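Local coordinates for FAD:protein FMN transferase (Pseudomonas stutzeri ATCC 14405 = CCUG 16156, PDB 5MGY) that probably transfers the FMN moiety of FAD to a threonine side chain of target proteins, releasing AMP, with magnesium or manganese as cofactor, at residues Leu53-Ser58 with Phe111-Arg116; Asp99-Pro104 with Val149-Asp154. All blocks are in the same frame, centred on the assembly; numbering follows the deposited sequence.

Interaction 1 of 2, residues Leu53-Ser58 with Phe111-Arg116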
loop_
_atom_site.group_PDB
_atom_site.type_symbol
_atom_site.label_atom_id
_atom_site.label_comp_id
_atom_site.label_asym_id
_atom_site.label_seq_id
_atom_site.Cartn_x
_atom_site.Cartn_y
_atom_site.Cartn_z
ATOM N N LEU A 53 2.466 12.330 -7.712
ATOM C CA LEU A 53 3.032 10.945 -7.649
ATOM C C LEU A 53 2.610 9.962 -8.723
ATOM O O LEU A 53 3.248 8.967 -8.843
ATOM C CB LEU A 53 2.666 10.271 -6.342
ATOM C CG LEU A 53 2.824 11.003 -5.020
ATOM C CD1 LEU A 53 2.208 10.181 -3.914
ATOM C CD2 LEU A 53 4.280 11.237 -4.743
ATOM N N SER A 54 1.525 10.183 -9.453
ATOM C CA SER A 54 1.126 9.243 -10.504
ATOM C C SER A 54 2.042 9.231 -11.718
ATOM O O SER A 54 2.263 10.228 -12.363
ATOM C CB SER A 54 -0.238 9.565 -11.031
ATOM O OG SER A 54 -0.599 8.600 -11.978
ATOM N N THR A 55 2.525 8.048 -12.019
ATOM C CA THR A 55 3.165 7.725 -13.274
ATOM C C THR A 55 2.193 7.565 -14.445
ATOM O O THR A 55 2.642 7.391 -15.540
ATOM C CB THR A 55 4.042 6.419 -13.165
ATOM O OG1 THR A 55 3.281 5.340 -12.647
ATOM C CG2 THR A 55 5.195 6.618 -12.234
ATOM N N TYR A 56 0.884 7.613 -14.224
ATOM C CA TYR A 56 -0.104 7.553 -15.300
ATOM C C TYR A 56 -0.532 8.881 -15.837
ATOM O O TYR A 56 -1.406 8.913 -16.685
ATOM C CB TYR A 56 -1.320 6.802 -14.843
ATOM C CG TYR A 56 -1.015 5.327 -14.682
ATOM C CD1 TYR A 56 -1.430 4.393 -15.622
ATOM C CD2 TYR A 56 -0.284 4.842 -13.572
ATOM C CE1 TYR A 56 -1.128 3.028 -15.444
ATOM C CE2 TYR A 56 0.014 3.487 -13.391
ATOM C CZ TYR A 56 -0.396 2.583 -14.324
ATOM O OH TYR A 56 -0.056 1.260 -14.162
ATOM N N ARG A 57 0.063 9.982 -15.382
ATOM C CA ARG A 57 -0.080 11.214 -16.138
ATOM C C ARG A 57 1.219 11.904 -16.341
ATOM O O ARG A 57 2.028 11.916 -15.424
ATOM C CB ARG A 57 -1.039 12.150 -15.456
ATOM C CG ARG A 57 -0.773 12.400 -14.004
ATOM C CD ARG A 57 -1.944 13.191 -13.461
ATOM N NE ARG A 57 -1.813 14.627 -13.651
ATOM C CZ ARG A 57 -2.553 15.531 -13.023
ATOM N NH1 ARG A 57 -3.493 15.140 -12.182
ATOM N NH2 ARG A 57 -2.336 16.824 -13.221
ATOM N N SER A 58 1.360 12.528 -17.508
ATOM C CA SER A 58 2.638 13.037 -17.969
ATOM C C SER A 58 3.093 14.321 -17.284
ATOM O O SER A 58 4.323 14.611 -17.238
ATOM C CB SER A 58 2.584 13.238 -19.471
ATOM O OG SER A 58 1.333 13.791 -19.823
ATOM N N PHE A 111 3.674 -4.487 -17.116
ATOM C CA PHE A 111 2.783 -4.247 -15.975
ATOM C C PHE A 111 2.618 -2.765 -15.634
ATOM O O PHE A 111 1.930 -2.451 -14.663
ATOM C CB PHE A 111 3.284 -5.012 -14.734
ATOM C CG PHE A 111 3.658 -6.471 -15.002
ATOM C CD1 PHE A 111 2.910 -7.299 -15.864
ATOM C CD2 PHE A 111 4.726 -7.032 -14.355
ATOM C CE1 PHE A 111 3.263 -8.640 -16.070
ATOM C CE2 PHE A 111 5.077 -8.367 -14.556
ATOM C CZ PHE A 111 4.355 -9.172 -15.405
ATOM N N GLY A 112 3.224 -1.873 -16.416
ATOM C CA GLY A 112 3.345 -0.471 -16.036
ATOM C C GLY A 112 2.412 0.428 -16.826
ATOM O O GLY A 112 1.556 -0.051 -17.563
ATOM N N PRO A 113 2.552 1.765 -16.661
ATOM C CA PRO A 113 1.752 2.779 -17.441
ATOM C C PRO A 113 2.021 2.910 -18.937
ATOM O O PRO A 113 1.133 3.324 -19.672
ATOM C CB PRO A 113 2.070 4.106 -16.732
ATOM C CG PRO A 113 3.359 3.849 -15.979
ATOM C CD PRO A 113 3.354 2.403 -15.592
ATOM N N GLN A 114 3.236 2.572 -19.355
ATOM C CA GLN A 114 3.654 2.610 -20.773
ATOM C C GLN A 114 3.892 1.172 -21.203
ATOM O O GLN A 114 4.904 0.823 -21.806
ATOM C CB GLN A 114 4.952 3.412 -20.943
ATOM C CG GLN A 114 4.762 4.899 -21.159
ATOM C CD GLN A 114 4.366 5.638 -19.868
ATOM O OE1 GLN A 114 5.180 5.943 -18.997
ATOM N NE2 GLN A 114 3.114 5.910 -19.744
ATOM N N GLY A 115 3.003 0.302 -20.789
ATOM C CA GLY A 115 3.171 -1.083 -21.100
ATOM C C GLY A 115 1.964 -1.602 -21.838
ATOM O O GLY A 115 0.824 -1.519 -21.397
ATOM N N ARG A 116 2.234 -2.164 -22.992
ATOM C CA ARG A 116 1.269 -2.917 -23.737
ATOM C C ARG A 116 0.912 -4.198 -22.997
ATOM O O ARG A 116 -0.229 -4.613 -23.046
ATOM C CB ARG A 116 1.845 -3.189 -25.117
ATOM C CG ARG A 116 3.179 -3.860 -25.058
ATOM C CD ARG A 116 4.073 -3.664 -26.327
ATOM N NE ARG A 116 3.702 -4.397 -27.535
ATOM C CZ ARG A 116 3.753 -5.739 -27.726
ATOM N NH1 ARG A 116 3.396 -6.212 -28.896
ATOM N NH2 ARG A 116 4.066 -6.643 -26.766
#

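Interaction 2 of 2, residues Asp99-Pro104 with Val149-Asp154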
loop_
_atom_site.group_PDB
_atom_site.type_symbol
_atom_site.label_atom_id
_atom_site.label_comp_id
_atom_site.label_asym_id
_atom_site.label_seq_id
_atom_site.Cartn_x
_atom_site.Cartn_y
_atom_site.Cartn_z
ATOM N N ASP A 99 11.086 -1.719 -2.759
ATOM C CA ASP A 99 11.849 -0.890 -3.692
ATOM C C ASP A 99 10.906 0.028 -4.526
ATOM O O ASP A 99 10.063 -0.422 -5.345
ATOM C CB ASP A 99 12.721 -1.815 -4.600
ATOM C CG ASP A 99 14.026 -1.145 -5.102
ATOM O OD1 ASP A 99 15.098 -1.775 -5.039
ATOM O OD2 ASP A 99 14.018 0.015 -5.532
ATOM N N LEU A 100 11.109 1.319 -4.389
ATOM C CA LEU A 100 10.414 2.291 -5.277
ATOM C C LEU A 100 10.892 2.381 -6.751
ATOM O O LEU A 100 10.253 3.080 -7.529
ATOM C CB LEU A 100 10.516 3.688 -4.677
ATOM C CG LEU A 100 9.982 3.789 -3.251
ATOM C CD1 LEU A 100 10.346 5.096 -2.616
ATOM C CD2 LEU A 100 8.464 3.650 -3.260
ATOM N N THR A 101 11.974 1.685 -7.119
ATOM C CA THR A 101 12.680 1.947 -8.327
ATOM C C THR A 101 12.480 0.864 -9.342
ATOM O O THR A 101 13.345 0.627 -10.181
ATOM C CB THR A 101 14.196 2.148 -8.072
ATOM O OG1 THR A 101 14.873 0.933 -7.801
ATOM C CG2 THR A 101 14.410 3.026 -6.921
ATOM N N LEU A 102 11.320 0.243 -9.346
ATOM C CA LEU A 102 11.113 -0.869 -10.276
ATOM C C LEU A 102 10.466 -0.475 -11.584
ATOM O O LEU A 102 10.259 -1.336 -12.439
ATOM C CB LEU A 102 10.288 -1.966 -9.595
ATOM C CG LEU A 102 11.045 -2.966 -8.713
ATOM C CD1 LEU A 102 12.368 -2.474 -8.139
ATOM C CD2 LEU A 102 10.111 -3.372 -7.584
ATOM N N GLU A 103 10.170 0.802 -11.773
ATOM C CA GLU A 103 9.384 1.183 -12.950
ATOM C C GLU A 103 9.938 0.676 -14.292
ATOM O O GLU A 103 9.151 0.289 -15.140
ATOM C CB GLU A 103 9.129 2.708 -12.980
ATOM C CG GLU A 103 8.296 3.235 -14.149
ATOM C CD GLU A 103 6.827 3.571 -13.873
ATOM O OE1 GLU A 103 6.085 2.949 -13.061
ATOM O OE2 GLU A 103 6.383 4.480 -14.588
ATOM N N PRO A 104 11.277 0.655 -14.469
ATOM C CA PRO A 104 11.830 0.083 -15.691
ATOM C C PRO A 104 11.615 -1.400 -15.817
ATOM O O PRO A 104 11.480 -1.874 -16.935
ATOM C CB PRO A 104 13.317 0.386 -15.587
ATOM C CG PRO A 104 13.403 1.553 -14.636
ATOM C CD PRO A 104 12.333 1.245 -13.627
ATOM N N VAL A 149 21.749 6.854 -11.228
ATOM C CA VAL A 149 21.500 6.128 -12.464
ATOM C C VAL A 149 20.171 6.630 -13.038
ATOM O O VAL A 149 19.478 7.339 -12.362
ATOM C CB VAL A 149 21.427 4.569 -12.210
ATOM C CG1 VAL A 149 22.597 4.036 -11.367
ATOM C CG2 VAL A 149 20.114 4.154 -11.586
ATOM N N ALA A 150 19.766 6.211 -14.232
ATOM C CA ALA A 150 18.472 6.686 -14.818
ATOM C C ALA A 150 17.263 6.077 -14.153
ATOM O O ALA A 150 16.489 5.387 -14.835
ATOM C CB ALA A 150 18.376 6.431 -16.345
ATOM N N LEU A 151 17.077 6.391 -12.873
ATOM C CA LEU A 151 15.945 5.854 -12.073
ATOM C C LEU A 151 14.561 6.280 -12.535
ATOM O O LEU A 151 14.312 7.448 -12.885
ATOM C CB LEU A 151 16.052 6.244 -10.580
ATOM C CG LEU A 151 17.227 5.656 -9.770
ATOM C CD1 LEU A 151 17.188 6.140 -8.331
ATOM C CD2 LEU A 151 17.258 4.146 -9.819
ATOM N N GLN A 152 13.658 5.331 -12.489
ATOM C CA GLN A 152 12.265 5.673 -12.613
ATOM C C GLN A 152 11.511 5.187 -11.367
ATOM O O GLN A 152 11.528 3.997 -11.035
ATOM C CB GLN A 152 11.751 5.112 -13.902
ATOM C CG GLN A 152 12.594 5.594 -15.053
ATOM C CD GLN A 152 11.854 5.428 -16.369
ATOM O OE1 GLN A 152 11.649 4.304 -16.854
ATOM N NE2 GLN A 152 11.411 6.552 -16.943
ATOM N N LEU A 153 10.900 6.146 -10.676
ATOM C CA LEU A 153 10.168 5.888 -9.473
ATOM C C LEU A 153 8.742 5.509 -9.715
ATOM O O LEU A 153 8.169 5.825 -10.751
ATOM C CB LEU A 153 10.221 7.105 -8.584
ATOM C CG LEU A 153 11.649 7.566 -8.222
ATOM C CD1 LEU A 153 11.629 8.660 -7.161
ATOM C CD2 LEU A 153 12.507 6.410 -7.783
ATOM N N ASP A 154 8.205 4.754 -8.766
ATOM C CA ASP A 154 6.786 4.336 -8.726
ATOM C C ASP A 154 6.382 4.218 -7.242
ATOM O O ASP A 154 7.017 3.514 -6.458
ATOM C CB ASP A 154 6.550 2.987 -9.435
ATOM C CG ASP A 154 5.059 2.661 -9.622
ATOM O OD1 ASP A 154 4.591 2.280 -10.743
ATOM O OD2 ASP A 154 4.333 2.824 -8.644
#

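Interaction 1 of 2, residues Leu53-Ser58 with Phe111-Arg116
Pro113 lies against the phenol ring of Tyr56 and against Thr55, joining two irregular loops by packing and a CH-pi contact; no hydrogen bond crosses. The close-packed part is the CH-pi contact: Pro113 CB stands over the middle of the Tyr56 ring, 3.6 Å from its centroid and only 9° off the ring normal. Pro113 CA lies over the same face, nearer its margin, 3.5 Å from Tyr56 CE1. With Tyr56 CG anti to its carbonyl carbon (chi1 -70°), the ring reaches across to the proline at about a right angle. Thr55 packs on the same proline: its O lies 3.5 Å from Pro113 CB and its OG1 3.7 Å from Pro113 CG. A glycine in place of Pro113 would probably deprive the Tyr56 ring of its face partner, letting it turn more easily, and open a gap beside Thr55. Packing thins toward solvent: Tyr56 OH merely skirts Gly112 C at 3.7 Å, and the exposed Gln114 adds little. At the base of the tyrosine, Ser54 OG accepts from Tyr56 N at 2.9 Å in an ST turn that follows helix 35-53. Thr55 also packs on Glu63 and Asn66 of helix 61-67, while Pro113 rests on Glu103 and Asn107 of helix 103-108, so the contact sits where these helices and their loops converge.

Interaction 2 of 2, residues Asp99-Pro104 with Val149-Asp154
Leu100 O accepts the one hydrogen bond across this contact, from Asp154 N at 2.9 Å, with the donor nearly in line with the carbonyl (C=O...N 164°). Leu153 CA adds a CA-H...O contact to the same oxygen, 3.4 Å away. Gln152 O receives a second such contact from Thr101 CA at 3.6 Å. Side chains pack around this backbone core. Glu103 CB meets Gln152 CB at 3.7 Å, and the Pro104 ring lies obliquely along the aliphatic part of Gln152. Thr101 CG2 touches Leu153 CD2 at 4.0 Å, and Leu151 CD2 comes up to Thr101 CB. Beyond CB, Glu103 bends at chi2 (102°), bringing Glu103 OE1 close to Asp154 OD1 with the carboxylate planes 67° apart; these two acceptors of like charge are not hydrogen-bonded. The other oxygen, Asp154 OD2, accepts from Asn156 N.

In the next shell, Asp99 OD2 forms an Asx turn by accepting from Thr101 N at 3.1 Å, and takes Thr101 OG1 from the same face of its carboxylate. Thr101 OG1 is hydrogen-bonded to Gly134 N as well. On the 149-154 side, Asn66 OD1 of helix 61-67 accepts from Leu153 N. An Asx turn running into helix 103-108 is docked on an extended chain that leads to the magnesium site: the side chains of Leu100 and the metal ligand Ser157 are about 4 Å apart, placing this packing at the border of the ApbE metal centre.

From the N terminus, residues 53-58 leave helix 35-53, and the chain then runs through helices 61-67 and 78-93 to residues 99-104 at the start of helix 103-108. Just past that helix, residues 111-116 return to the first segment, and interaction 1 closes a loop of 52 intervening residues. Helix 123-131 and strands 138-141 and 144-147 follow before residues 149-154 close interaction 2. The two loops cross, with helix 103-108 common to both. The two contacts also touch: Glu103 OE2 packs against Thr55 CB and Pro113 CG, both at 3.4 Å. Together they tie the start of helix 103-108 and the loop that follows it to the chain around helix 61-67 and to the approach to helix 159-173.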